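Long-range contacts in putative uncharacterized protein (Sulfolobus turreted icosahedral virus, PDB 4IL7), which forms part of the viral capsid, probably at the pentons, and is represented here by its C-terminal domain, a partial jelly roll: residues G97-I103 against A152-E158; N105-I111 against T146-S151; I114-I118 against I134-G139. The protein carries 1 engineered substitution. All blocks are in the same frame, centred on the assembly; numbering follows the deposited sequence.

Contact 1: residues G97-I103 against A152-E158; sequences GYLIISI and AILIYEE
The phenol ring of Tyr156 lies over Ile100, whose CB sits 3.8 Å from the ring centroid in a CH-pi contact, slightly offset toward the rim. The two residues face each other across adjacent strands of an antiparallel sheet, one half of a partial jelly roll. On the same face of the ring, toward the hydroxyl end, CG2 of Ile100 comes 3.6 Å from CZ of Tyr156, and the two side chains run side by side. The ring reaches there because its CG lies between the backbone N and the carbonyl carbon (chi1 60°), which brings it over Ile100 of the neighbouring strand. Six backbone hydrogen bonds pair the strands. Tyr98, Ile100 and Ser102 form the hydrogen-bonded pairs with Glu158, Tyr156 and Leu154; the bond from Ile100 N to Tyr156 O, 2.8 Å long, is nearly straight. Alternating with them are the non-hydrogen-bonded pairs, where backbone CA-H groups approach carbonyls, as Ile155 CA does Ile100 O at 3.3 Å. Leu99, Ile101 and Ile103 share the other face with Glu157, Ile155 and Ile153, and this face is turned to strand 141-147 of the opposing sheet. On it the Leu99 and Ile155 side chains meet at a slant, CD1 of the first 3.6 Å from CG2 of the second.

Contact 2: residues N105-I111 against T146-S151; sequences NTSTGNI and TLTSSS
Ser151 OG is held from two directions: Asn105 ND2, in one of the two conformers of its residue, donates to it across the contact over 3.0 Å, and the hydroxyl in turn donates a hydrogen bond to Ser149 O at 2.9 Å. The first bond is nearly straight (164°) and close to the plane of the Asn105 amide, whereas the second meets the carbonyl of Ser149 from above its plane. In the same conformer the other end of the amide is also engaged, since Asn105 OD1 accepts from Ser107 N at 2.9 Å and closes an Asx turn. Bonds to both its oxygen and its nitrogen thus set the rotation of the amide in that conformer.

A second polar centre is Ile111 O. Thr148 N donates to it at 2.8 Å, and Leu147 CA adds a CA-H...O approach of 3.2 Å. One water donates a hydrogen bond to Asn110 O and is hydrogen-bonded to Thr148 OG1 at 2.6 Å, bridging the segments.

Ile111 fills the ground between these polar groups. With CG1 anti to the backbone N (chi1 -164°), the chain reaches in until CD1 lies 3.5 Å from Ser149 OG. Nearby, Ser149 N is buried and has no hydrogen-bonding partner in the model.

Residues 148 and 149 form the corner at which the chain leaves strand 141-147 for strand 150-158 in the other sheet. The 105-111 segment makes a similar passage from strand 97-104 to strand 110-118, so two connections between the sheets meet at one end of the sandwich, with Ile103 and Leu127 packed against Ile111.

Contact 3: residues I114-I118 against I134-G139; sequences ITLTI and IPVIAG
Strands 114-118 and 134-136 run in nearly the same direction, only 20° apart, yet their axes come no closer than 10.3 Å. At that spacing the backbones exchange no hydrogen bonds, and the contact is made by side chains that project into the space between. Beyond strand 134-136 the chain bends toward its partner, bringing the CA of Gly139 to 6.8 Å from that of Ile118.

Leu116 takes the middle position. Its CD1 meets CG2 of Ile134 tip to tip at 4.0 Å, and the same methyl touches CG1 of Val136 at an equal distance, the Leu116 and Val136 side chains standing roughly perpendicular. To one side Ile114 and Ile134 lie alongside, pointing opposite ways, with CG2 of the former 4.2 Å from CD1 of the latter.

This is the face-to-face packing of a beta sandwich. Strand 110-118 belongs to one four-stranded antiparallel sheet and strand 130-136 lies at the edge of the other, an arrangement that fits the partial jelly roll of this viral domain. The neighbours fill in the layer: Ile142 packs on Ile114 and Leu116, Ile101 on Ile114 and Ile134, and Phe125 reaches Ile134 from strand 121-128.

Toward the far end the packing moves outward to more exposed residues. Ile118 CG1 points away from its own amide nitrogen (chi1 176°), carrying CD1 to 3.6 Å from CG1 of Ile137. The two isoleucines lie crosswise, and CG1 and CD1 of Ile137 both touch the outer branch of Ile118. The CD1 methyl of Ile118 also rests near the backbone that follows, 3.8 Å from Ala138 O.

In the fold
The three contacts illustrate three ways of holding a beta sandwich together. Contact 1 works within one sheet, through regular backbone bonds near the centre of the chain. Contact 3 works between the sheets and rests on apolar side chains, with no hydrogen bond across it; Ile114, Leu116, Ile134 and Val136 are buried, while its end at Ile118 and Ile137 is nearer the surface. It adjoins contact 1 because strand 130-136 pairs with strand 97-104. Contact 2 lies at the periphery, on the other side of the chain's centre from contact 3, and is the most reliant on polar side chains and water. It still reaches the core through Ile111 and Leu147, which pack on Ile103 of contact 1. Contacts 2 and 3 share strand 110-118.

Contact 1: residues G97-I103 against A152-E158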
loop_
_atom_site.group_PDB
_atom_site.type_symbol
_atom_site.label_atom_id
_atom_site.label_comp_id
_atom_site.label_asym_id
_atom_site.label_seq_id
_atom_site.Cartn_x
_atom_site.Cartn_y
_atom_site.Cartn_z
ATOM N N GLY A 97 0.369 11.954 -6.303
ATOM C CA GLY A 97 1.617 11.907 -5.534
ATOM C C GLY A 97 2.198 10.509 -5.537
ATOM O O GLY A 97 2.014 9.764 -6.486
ATOM N N TYR A 98 2.911 10.167 -4.464
ATOM C CA TYR A 98 3.517 8.862 -4.294
ATOM C C TYR A 98 2.855 8.146 -3.124
ATOM O O TYR A 98 2.884 8.605 -1.975
ATOM C CB TYR A 98 5.015 8.966 -4.058
ATOM C CG TYR A 98 5.714 9.566 -5.217
ATOM C CD1 TYR A 98 6.090 8.780 -6.288
ATOM C CD2 TYR A 98 5.921 10.930 -5.275
ATOM C CE1 TYR A 98 6.703 9.342 -7.396
ATOM C CE2 TYR A 98 6.521 11.510 -6.364
ATOM C CZ TYR A 98 6.910 10.716 -7.436
ATOM O OH TYR A 98 7.525 11.280 -8.527
ATOM N N LEU A 99 2.280 7.001 -3.426
ATOM C CA LEU A 99 1.791 6.084 -2.414
ATOM C C LEU A 99 2.969 5.358 -1.794
ATOM O O LEU A 99 3.817 4.735 -2.475
ATOM C CB LEU A 99 0.867 5.070 -3.015
ATOM C CG LEU A 99 0.202 4.102 -2.039
ATOM C CD1 LEU A 99 -0.744 4.821 -1.105
ATOM C CD2 LEU A 99 -0.542 3.010 -2.791
ATOM N N ILE A 100 3.047 5.449 -0.467
ATOM C CA ILE A 100 4.074 4.764 0.282
ATOM C C ILE A 100 3.448 3.672 1.134
ATOM O O ILE A 100 2.571 3.932 1.948
ATOM C CB ILE A 100 4.885 5.725 1.198
ATOM C CG1 ILE A 100 5.400 6.933 0.434
ATOM C CG2 ILE A 100 5.974 4.971 1.912
ATOM C CD1 ILE A 100 6.404 6.588 -0.606
ATOM N N ILE A 101 3.945 2.454 0.974
ATOM C CA ILE A 101 3.543 1.303 1.750
ATOM C C ILE A 101 4.764 0.867 2.489
ATOM O O ILE A 101 5.757 0.421 1.882
ATOM C CB ILE A 101 2.988 0.160 0.891
ATOM C CG1 ILE A 101 1.820 0.639 -0.031
ATOM C CG2 ILE A 101 2.511 -0.961 1.810
ATOM C CD1 ILE A 101 2.276 0.731 -1.426
ATOM N N SER A 102 4.753 1.044 3.800
ATOM C CA SER A 102 5.891 0.634 4.659
ATOM C C SER A 102 5.506 -0.622 5.402
ATOM O O SER A 102 4.614 -0.600 6.246
ATOM C CB SER A 102 6.227 1.755 5.638
ATOM O OG SER A 102 7.297 1.385 6.471
ATOM N N ILE A 103 6.144 -1.740 5.100
ATOM C CA ILE A 103 5.832 -3.029 5.720
ATOM C C ILE A 103 6.989 -3.396 6.596
ATOM O O ILE A 103 8.141 -3.490 6.113
ATOM C CB ILE A 103 5.624 -4.099 4.634
ATOM C CG1 ILE A 103 4.559 -3.725 3.605
ATOM C CG2 ILE A 103 5.285 -5.420 5.321
ATOM C CD1 ILE A 103 3.153 -3.576 4.188
ATOM N N ALA A 152 3.626 -5.179 10.496
ATOM C CA ALA A 152 3.062 -3.850 10.686
ATOM C C ALA A 152 2.898 -3.216 9.313
ATOM O O ALA A 152 3.849 -3.281 8.501
ATOM C CB ALA A 152 3.967 -3.020 11.590
ATOM N N ILE A 153 1.786 -2.567 9.077
ATOM C CA ILE A 153 1.443 -2.016 7.786
ATOM C C ILE A 153 1.155 -0.548 7.943
ATOM O O ILE A 153 0.213 -0.162 8.652
ATOM C CB ILE A 153 0.206 -2.747 7.238
ATOM C CG1 ILE A 153 0.401 -4.248 7.105
ATOM C CG2 ILE A 153 -0.253 -2.130 5.917
ATOM C CD1 ILE A 153 -0.901 -5.044 7.022
ATOM N N LEU A 154 1.900 0.309 7.238
ATOM C CA LEU A 154 1.690 1.754 7.240
ATOM C C LEU A 154 1.523 2.201 5.790
ATOM O O LEU A 154 2.373 1.857 4.966
ATOM C CB LEU A 154 2.866 2.443 7.874
ATOM C CG LEU A 154 2.867 3.983 7.823
ATOM C CD1 LEU A 154 1.755 4.524 8.681
ATOM C CD2 LEU A 154 4.232 4.518 8.195
ATOM N N ILE A 155 0.422 2.876 5.496
ATOM C CA ILE A 155 0.173 3.342 4.143
ATOM C C ILE A 155 -0.112 4.842 4.234
ATOM O O ILE A 155 -0.967 5.283 4.999
ATOM C CB ILE A 155 -1.048 2.648 3.507
ATOM C CG1 ILE A 155 -0.855 1.131 3.528
ATOM C CG2 ILE A 155 -1.237 3.165 2.092
ATOM C CD1 ILE A 155 -2.012 0.331 2.972
ATOM N N TYR A 156 0.628 5.634 3.471
ATOM C CA TYR A 156 0.398 7.061 3.428
ATOM C C TYR A 156 0.786 7.551 2.033
ATOM O O TYR A 156 1.334 6.817 1.246
ATOM C CB TYR A 156 1.271 7.803 4.490
ATOM C CG TYR A 156 2.761 7.680 4.409
ATOM C CD1 TYR A 156 3.432 6.637 4.982
ATOM C CD2 TYR A 156 3.520 8.664 3.773
ATOM C CE1 TYR A 156 4.805 6.537 4.918
ATOM C CE2 TYR A 156 4.902 8.587 3.745
ATOM C CZ TYR A 156 5.566 7.555 4.324
ATOM O OH TYR A 156 6.942 7.470 4.277
ATOM N N GLU A 157 0.437 8.790 1.712
ATOM C CA GLU A 157 0.767 9.395 0.409
ATOM C C GLU A 157 1.552 10.676 0.598
ATOM O O GLU A 157 1.165 11.565 1.356
ATOM C CB GLU A 157 -0.490 9.727 -0.368
ATOM C CG GLU A 157 -0.194 10.201 -1.767
ATOM C CD GLU A 157 -1.364 10.618 -2.601
ATOM O OE1 GLU A 157 -2.470 10.885 -2.086
ATOM O OE2 GLU A 157 -1.113 10.601 -3.836
ATOM N N GLU A 158 2.669 10.764 -0.134
ATOM C CA GLU A 158 3.482 11.964 -0.234
ATOM C C GLU A 158 2.823 12.820 -1.307
ATOM O O GLU A 158 2.704 12.380 -2.448
ATOM C CB GLU A 158 4.914 11.628 -0.687
ATOM C CG GLU A 158 5.734 10.688 0.188
ATOM C CD GLU A 158 7.232 10.665 -0.147
ATOM O OE1 GLU A 158 7.911 9.665 0.234
ATOM O OE2 GLU A 158 7.736 11.629 -0.767
#

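Contact 2: residues N105-I111 against T146-S151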
loop_
_atom_site.group_PDB
_atom_site.type_symbol
_atom_site.label_atom_id
_atom_site.label_comp_id
_atom_site.label_asym_id
_atom_site.label_seq_id
_atom_site.Cartn_x
_atom_site.Cartn_y
_atom_site.Cartn_z
ATOM N N ASN A 105 8.606 -5.840 9.734
ATOM C CA ASN A 105 8.482 -7.094 10.477
ATOM C C ASN A 105 9.905 -7.503 10.846
ATOM O O ASN A 105 10.813 -6.703 10.676
ATOM C CB ASN A 105 7.745 -8.155 9.705
ATOM C CG ASN A 105 8.414 -8.480 8.413
ATOM O OD1 ASN A 105 9.619 -8.459 8.299
ATOM N ND2 ASN A 105 7.617 -8.732 7.409
ATOM N N THR A 106 10.129 -8.689 11.385
ATOM C CA THR A 106 11.426 -9.083 11.899
ATOM C C THR A 106 12.332 -9.655 10.841
ATOM O O THR A 106 13.444 -10.085 11.182
ATOM C CB THR A 106 11.297 -10.111 13.037
ATOM O OG1 THR A 106 10.651 -11.290 12.536
ATOM C CG2 THR A 106 10.488 -9.509 14.218
ATOM N N SER A 107 11.909 -9.628 9.593
ATOM C CA SER A 107 12.714 -10.118 8.478
ATOM C C SER A 107 12.855 -9.052 7.404
ATOM O O SER A 107 12.483 -7.880 7.576
ATOM C CB SER A 107 12.079 -11.387 7.928
ATOM O OG SER A 107 13.019 -12.045 7.091
ATOM N N THR A 108 13.441 -9.446 6.289
ATOM C CA THR A 108 13.690 -8.544 5.175
ATOM C C THR A 108 13.286 -9.261 3.880
ATOM O O THR A 108 13.279 -10.448 3.848
ATOM C CB THR A 108 15.212 -8.177 5.150
ATOM O OG1 THR A 108 15.516 -7.243 6.216
ATOM C CG2 THR A 108 15.653 -7.616 3.836
ATOM N N GLY A 109 12.997 -8.513 2.833
ATOM C CA GLY A 109 12.806 -9.112 1.499
ATOM C C GLY A 109 11.364 -9.089 1.012
ATOM O O GLY A 109 10.561 -8.306 1.497
ATOM N N ASN A 110 11.065 -9.924 0.031
ATOM C CA ASN A 110 9.725 -9.937 -0.518
ATOM C C ASN A 110 8.751 -10.324 0.569
ATOM O O ASN A 110 8.969 -11.253 1.348
ATOM C CB ASN A 110 9.633 -10.890 -1.702
ATOM C CG ASN A 110 10.379 -10.352 -2.913
ATOM O OD1 ASN A 110 10.409 -9.183 -3.211
ATOM N ND2 ASN A 110 11.103 -11.248 -3.578
ATOM N N ILE A 111 7.579 -9.672 0.563
ATOM C CA ILE A 111 6.586 -9.869 1.637
ATOM C C ILE A 111 5.117 -9.983 1.149
ATOM O O ILE A 111 4.268 -10.317 1.958
ATOM C CB ILE A 111 6.758 -8.752 2.697
ATOM C CG1 ILE A 111 6.077 -9.025 4.043
ATOM C CG2 ILE A 111 6.367 -7.384 2.199
ATOM C CD1 ILE A 111 6.318 -10.363 4.653
ATOM N N THR A 146 -2.085 -8.539 0.248
ATOM C CA THR A 146 -1.896 -9.879 0.825
ATOM C C THR A 146 -0.434 -10.051 1.154
ATOM O O THR A 146 0.388 -9.974 0.242
ATOM C CB THR A 146 -2.419 -10.969 -0.088
ATOM O OG1 THR A 146 -3.778 -10.700 -0.452
ATOM C CG2 THR A 146 -2.339 -12.344 0.496
ATOM N N LEU A 147 -0.106 -10.276 2.410
ATOM C CA LEU A 147 1.239 -10.506 2.896
ATOM C C LEU A 147 1.445 -11.954 3.221
ATOM O O LEU A 147 0.484 -12.640 3.627
ATOM C CB LEU A 147 1.618 -9.625 4.077
ATOM C CG LEU A 147 1.351 -8.140 3.958
ATOM C CD1 LEU A 147 1.802 -7.423 5.187
ATOM C CD2 LEU A 147 1.991 -7.522 2.715
ATOM N N THR A 148 2.717 -12.378 3.130
ATOM C CA THR A 148 3.035 -13.782 3.427
ATOM C C THR A 148 3.321 -14.045 4.893
ATOM O O THR A 148 3.393 -15.204 5.316
ATOM C CB THR A 148 4.186 -14.271 2.533
ATOM O OG1 THR A 148 5.335 -13.431 2.741
ATOM C CG2 THR A 148 3.753 -14.255 1.080
ATOM N N SER A 149 3.563 -12.999 5.690
ATOM C CA SER A 149 3.730 -13.156 7.120
ATOM C C SER A 149 3.308 -11.865 7.811
ATOM O O SER A 149 3.314 -10.768 7.237
ATOM C CB SER A 149 5.104 -13.596 7.495
ATOM O OG SER A 149 6.001 -12.645 7.263
ATOM N N SER A 150 2.827 -12.006 9.030
ATOM C CA SER A 150 2.261 -10.886 9.737
ATOM C C SER A 150 3.280 -9.789 9.937
ATOM O O SER A 150 4.422 -9.981 10.354
ATOM C CB SER A 150 1.766 -11.351 11.071
ATOM O OG SER A 150 1.037 -10.366 11.792
ATOM N N SER A 151 2.800 -8.623 9.680
ATOM C CA SER A 151 3.607 -7.417 9.657
ATOM C C SER A 151 2.889 -6.223 10.189
ATOM O O SER A 151 1.659 -6.175 10.208
ATOM C CB SER A 151 4.034 -7.118 8.230
ATOM O OG SER A 151 4.690 -8.234 7.612
HETATM O O HOH W 1 7.022 -13.362 0.702
#

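Contact 3: residues I114-I118 against I134-G139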
loop_
_atom_site.group_PDB
_atom_site.type_symbol
_atom_site.label_atom_id
_atom_site.label_comp_id
_atom_site.label_asym_id
_atom_site.label_seq_id
_atom_site.Cartn_x
_atom_site.Cartn_y
_atom_site.Cartn_z
ATOM N N ILE A 114 0.196 -5.900 -3.501
ATOM C CA ILE A 114 -0.894 -4.909 -3.400
ATOM C C ILE A 114 -1.505 -4.734 -4.758
ATOM O O ILE A 114 -0.837 -4.739 -5.770
ATOM C CB ILE A 114 -0.411 -3.551 -2.786
ATOM C CG1 ILE A 114 -1.549 -2.618 -2.411
ATOM C CG2 ILE A 114 0.636 -2.913 -3.657
ATOM C CD1 ILE A 114 -1.106 -1.382 -1.592
ATOM N N THR A 115 -2.833 -4.494 -4.782
ATOM C CA THR A 115 -3.569 -4.213 -5.987
ATOM C C THR A 115 -4.191 -2.866 -5.930
ATOM O O THR A 115 -4.830 -2.512 -4.903
ATOM C CB THR A 115 -4.664 -5.246 -6.217
ATOM O OG1 THR A 115 -4.091 -6.548 -6.247
ATOM C CG2 THR A 115 -5.432 -5.026 -7.514
ATOM N N LEU A 116 -4.016 -2.060 -6.948
ATOM C CA LEU A 116 -4.563 -0.735 -7.108
ATOM C C LEU A 116 -5.458 -0.646 -8.301
ATOM O O LEU A 116 -5.162 -1.296 -9.339
ATOM C CB LEU A 116 -3.473 0.312 -7.295
ATOM C CG LEU A 116 -2.352 0.377 -6.251
ATOM C CD1 LEU A 116 -1.366 1.488 -6.525
ATOM C CD2 LEU A 116 -2.885 0.541 -4.848
ATOM N N THR A 117 -6.488 0.161 -8.288
ATOM C CA THR A 117 -7.337 0.388 -9.433
ATOM C C THR A 117 -7.508 1.857 -9.666
ATOM O O THR A 117 -7.719 2.609 -8.718
ATOM C CB THR A 117 -8.658 -0.351 -9.280
ATOM O OG1 THR A 117 -9.509 0.293 -8.301
ATOM C CG2 THR A 117 -8.520 -1.747 -8.964
ATOM N N ILE A 118 -7.449 2.307 -10.911
ATOM C CA ILE A 118 -7.686 3.696 -11.250
ATOM C C ILE A 118 -8.508 3.639 -12.518
ATOM O O ILE A 118 -8.085 3.074 -13.549
ATOM C CB ILE A 118 -6.376 4.507 -11.404
ATOM C CG1 ILE A 118 -6.648 5.934 -11.861
ATOM C CG2 ILE A 118 -5.347 3.887 -12.341
ATOM C CD1 ILE A 118 -7.449 6.783 -10.877
ATOM N N ILE A 134 4.999 4.022 -5.013
ATOM C CA ILE A 134 4.249 3.885 -6.250
ATOM C C ILE A 134 3.604 5.216 -6.621
ATOM O O ILE A 134 2.813 5.762 -5.895
ATOM C CB ILE A 134 3.130 2.819 -6.110
ATOM C CG1 ILE A 134 3.695 1.475 -5.594
ATOM C CG2 ILE A 134 2.390 2.639 -7.413
ATOM C CD1 ILE A 134 2.623 0.423 -5.217
ATOM N N PRO A 135 3.970 5.786 -7.787
ATOM C CA PRO A 135 3.253 6.957 -8.282
ATOM C C PRO A 135 1.790 6.670 -8.507
ATOM O O PRO A 135 1.457 5.652 -9.095
ATOM C CB PRO A 135 3.957 7.253 -9.621
ATOM C CG PRO A 135 5.230 6.513 -9.561
ATOM C CD PRO A 135 5.013 5.327 -8.707
ATOM N N VAL A 136 0.925 7.548 -8.046
ATOM C CA VAL A 136 -0.482 7.393 -8.149
ATOM C C VAL A 136 -1.198 8.736 -8.473
ATOM O O VAL A 136 -0.720 9.838 -8.139
ATOM C CB VAL A 136 -1.100 6.802 -6.856
ATOM C CG1 VAL A 136 -0.621 5.376 -6.650
ATOM C CG2 VAL A 136 -0.814 7.650 -5.634
ATOM N N ILE A 137 -2.350 8.627 -9.116
ATOM C CA ILE A 137 -3.174 9.795 -9.342
ATOM C C ILE A 137 -4.380 9.746 -8.386
ATOM O O ILE A 137 -4.782 8.704 -7.825
ATOM C CB ILE A 137 -3.563 9.997 -10.818
ATOM C CG1 ILE A 137 -4.681 9.065 -11.152
ATOM C CG2 ILE A 137 -2.368 9.672 -11.721
ATOM C CD1 ILE A 137 -5.157 9.253 -12.572
ATOM N N ALA A 138 -4.902 10.920 -8.139
ATOM C CA ALA A 138 -6.063 11.103 -7.282
ATOM C C ALA A 138 -7.217 10.180 -7.606
ATOM O O ALA A 138 -7.578 10.008 -8.785
ATOM C CB ALA A 138 -6.512 12.540 -7.357
ATOM N N GLY A 139 -7.780 9.553 -6.595
ATOM C CA GLY A 139 -8.921 8.668 -6.728
ATOM C C GLY A 139 -8.555 7.211 -6.974
ATOM O O GLY A 139 -9.431 6.350 -6.998
#